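Local coordinates for repeat Five Residue (Rfr) protein or pentapeptide repeat protein (Cyanothece, PDB 2O6W), which is of unknown function and folds into a right-handed quadrilateral beta helix built from pentapeptide repeats, at residues A101-A106 with A116-A121. Numbering follows the deposited sequence.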
ATOM      1  N   ALA A 101      -4.173   4.353  -9.142  1.00 32.70           N
ATOM      2  CA  ALA A 101      -3.841   2.956  -8.883  1.00 32.29           C
ATOM      3  C   ALA A 101      -4.936   2.014  -9.364  1.00 31.14           C
ATOM      4  O   ALA A 101      -6.112   2.357  -9.363  1.00 30.34           O
ATOM      5  CB  ALA A 101      -3.594   2.735  -7.394  1.00 32.70           C
ATOM      6  N   ASN A 102      -4.543   0.823  -9.784  1.00 31.30           N
ATOM      7  CA  ASN A 102      -5.509  -0.159 -10.237  1.00 31.83           C
ATOM      8  C   ASN A 102      -5.655  -1.202  -9.127  1.00 31.98           C
ATOM      9  O   ASN A 102      -4.814  -2.094  -8.992  1.00 31.95           O
ATOM     10  CB  ASN A 102      -5.022  -0.814 -11.531  1.00 32.05           C
ATOM     11  CG  ASN A 102      -5.998  -1.843 -12.062  1.00 34.37           C
ATOM     12  OD1 ASN A 102      -7.116  -1.961 -11.565  1.00 35.46           O
ATOM     13  ND2 ASN A 102      -5.582  -2.592 -13.081  1.00 35.33           N
ATOM     14  N   LEU A 103      -6.717  -1.078  -8.332  1.00 30.75           N
ATOM     15  CA  LEU A 103      -6.964  -1.993  -7.218  1.00 31.82           C
ATOM     16  C   LEU A 103      -8.103  -2.980  -7.487  1.00 33.16           C
ATOM     17  O   LEU A 103      -8.766  -3.443  -6.560  1.00 33.04           O
ATOM     18  CB  LEU A 103      -7.273  -1.187  -5.955  1.00 31.65           C
ATOM     19  CG  LEU A 103      -6.135  -0.319  -5.413  1.00 32.72           C
ATOM     20  CD1 LEU A 103      -6.695   0.945  -4.784  1.00 31.97           C
ATOM     21  CD2 LEU A 103      -5.332  -1.113  -4.403  1.00 35.54           C
ATOM     22  N   GLN A 104      -8.309  -3.319  -8.755  1.00 34.40           N
ATOM     23  CA  GLN A 104      -9.372  -4.236  -9.133  1.00 35.97           C
ATOM     24  C   GLN A 104      -9.311  -5.577  -8.417  1.00 34.28           C
ATOM     25  O   GLN A 104      -8.322  -6.304  -8.503  1.00 34.11           O
ATOM     26  CB  GLN A 104      -9.359  -4.453 -10.638  1.00 40.15           C
ATOM     27  CG  GLN A 104     -10.537  -5.248 -11.153  1.00 48.84           C
ATOM     28  CD  GLN A 104     -10.605  -5.227 -12.667  1.00 56.11           C
ATOM     29  OE1 GLN A 104     -10.870  -4.179 -13.278  1.00 58.70           O
ATOM     30  NE2 GLN A 104     -10.347  -6.379 -13.287  1.00 57.90           N
ATOM     31  N   GLY A 105     -10.388  -5.890  -7.704  1.00 33.83           N
ATOM     32  CA  GLY A 105     -10.474  -7.136  -6.970  1.00 33.74           C
ATOM     33  C   GLY A 105      -9.546  -7.189  -5.772  1.00 34.39           C
ATOM     34  O   GLY A 105      -9.372  -8.245  -5.168  1.00 35.18           O
ATOM     35  N   ALA A 106      -8.954  -6.056  -5.412  1.00 33.93           N
ATOM     36  CA  ALA A 106      -8.033  -6.016  -4.285  1.00 32.67           C
ATOM     37  C   ALA A 106      -8.739  -6.196  -2.953  1.00 31.31           C
ATOM     38  O   ALA A 106      -9.883  -5.791  -2.779  1.00 31.66           O
ATOM     39  CB  ALA A 106      -7.264  -4.706  -4.283  1.00 31.77           C
ATOM     40  N   ALA A 116      -5.400   9.024   2.999  1.00 34.74           N
ATOM     41  CA  ALA A 116      -4.862   8.463   1.763  1.00 35.66           C
ATOM     42  C   ALA A 116      -5.522   9.092   0.547  1.00 36.42           C
ATOM     43  O   ALA A 116      -6.688   9.498   0.596  1.00 36.35           O
ATOM     44  CB  ALA A 116      -5.051   6.951   1.731  1.00 33.30           C
ATOM     45  N   ASN A 117      -4.771   9.164  -0.547  1.00 36.92           N
ATOM     46  CA  ASN A 117      -5.277   9.743  -1.785  1.00 37.65           C
ATOM     47  C   ASN A 117      -5.497   8.658  -2.838  1.00 36.54           C
ATOM     48  O   ASN A 117      -4.543   8.059  -3.325  1.00 35.44           O
ATOM     49  CB  ASN A 117      -4.285  10.776  -2.330  1.00 38.78           C
ATOM     50  CG  ASN A 117      -4.876  11.614  -3.453  1.00 40.07           C
ATOM     51  OD1 ASN A 117      -5.898  11.248  -4.041  1.00 40.69           O
ATOM     52  ND2 ASN A 117      -4.233  12.736  -3.763  1.00 38.84           N
ATOM     53  N   LEU A 118      -6.754   8.418  -3.187  1.00 36.31           N
ATOM     54  CA  LEU A 118      -7.083   7.411  -4.185  1.00 37.30           C
ATOM     55  C   LEU A 118      -7.737   7.983  -5.436  1.00 37.22           C
ATOM     56  O   LEU A 118      -8.514   7.295  -6.088  1.00 36.80           O
ATOM     57  CB  LEU A 118      -8.009   6.342  -3.587  1.00 36.18           C
ATOM     58  CG  LEU A 118      -7.371   5.309  -2.649  1.00 36.04           C
ATOM     59  CD1 LEU A 118      -6.839   6.005  -1.406  1.00 35.20           C
ATOM     60  CD2 LEU A 118      -8.401   4.252  -2.276  1.00 31.79           C
ATOM     61  N   GLU A 119      -7.417   9.225  -5.786  1.00 38.51           N
ATOM     62  CA  GLU A 119      -8.018   9.854  -6.963  1.00 39.47           C
ATOM     63  C   GLU A 119      -7.885   9.021  -8.237  1.00 38.37           C
ATOM     64  O   GLU A 119      -6.798   8.556  -8.581  1.00 38.36           O
ATOM     65  CB  GLU A 119      -7.417  11.242  -7.205  1.00 41.96           C
ATOM     66  CG  GLU A 119      -8.214  12.084  -8.205  1.00 47.46           C
ATOM     67  CD  GLU A 119      -7.710  13.520  -8.310  1.00 53.44           C
ATOM     68  OE1 GLU A 119      -7.453  14.139  -7.249  1.00 57.75           O
ATOM     69  OE2 GLU A 119      -7.592  14.040  -9.445  1.00 53.05           O
ATOM     70  N   ASN A 120      -9.007   8.833  -8.924  1.00 37.23           N
ATOM     71  CA  ASN A 120      -9.045   8.080 -10.167  1.00 36.44           C
ATOM     72  C   ASN A 120      -8.645   6.623 -10.021  1.00 36.43           C
ATOM     73  O   ASN A 120      -8.393   5.933 -11.008  1.00 37.37           O
ATOM     74  CB  ASN A 120      -8.145   8.751 -11.201  1.00 37.64           C
ATOM     75  CG  ASN A 120      -8.544  10.181 -11.456  1.00 38.55           C
ATOM     76  OD1 ASN A 120      -9.732  10.496 -11.477  1.00 40.94           O
ATOM     77  ND2 ASN A 120      -7.566  11.053 -11.652  1.00 37.41           N
ATOM     78  N   ALA A 121      -8.585   6.149  -8.788  1.00 35.36           N
ATOM     79  CA  ALA A 121      -8.209   4.769  -8.561  1.00 35.36           C
ATOM     80  C   ALA A 121      -9.347   3.843  -8.985  1.00 35.96           C
ATOM     81  O   ALA A 121     -10.521   4.216  -8.918  1.00 34.77           O
ATOM     82  CB  ALA A 121      -7.877   4.558  -7.098  1.00 34.73           C
TER
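Ala101 and Ala121 hold equivalent positions in successive coils of the pentapeptide-repeat beta helix and touch through Ala101 O, and Leu103 reaches toward Leu118 in the core. The positions match A(N/D)LXX repeats: Ala101-Asn102-Leu103-Gln104-Gly105 and Ala116-Asn117-Leu118-Glu119-Asn120 each form one side of a square coil, and Ala121 begins the equivalent side of the next coil, 20 residues after Ala101. The two alanines mark the register, their CA atoms being 4.7 Å apart, close to the usual rise per coil. Ala101 O comes 3.3 Å from Ala121 CA with 128° at the hydrogen, a bent CA-H...O contact, and 3.6 Å from Ala121 CB, so the carbonyl oxygen touches both, nearer to CA.

The side chains meet more loosely. Leu103 CB points toward 116-121, and its methyl CD1 lies 4.5 Å from both Leu118 CD2 and Ala121 CB, a loose apolar approach in the coil interior. Leu118 arrives differently: its CB does not head for 101-106, yet the end of the side chain comes nearer; chi2 of 64° turns CD1 aside and leaves CD2 roughly anti to CA, so CD2 is the methyl that approaches Leu103. All four touching residues are buried, as expected for inward-facing alanines and leucines.

Each leucine opens a type II turn, closed by Ala106 N to Leu103 O in one segment and by Ala121 N to Leu118 O in the other. On the outer side Asn117 folds back in an Asx turn, its OD1 accepting from Glu119 N at 3.1 Å and also from His137.

Backbone hydrogen bonds of Ala101 and Leu103 with Asn122 join this coil to the next, while Asn102 bonds Ala81 and Leu83 in the preceding one. Leu103 also packs on Leu83 and Leu88; the surroundings are loops, the single helix, 2-10, lying at the N-terminal end.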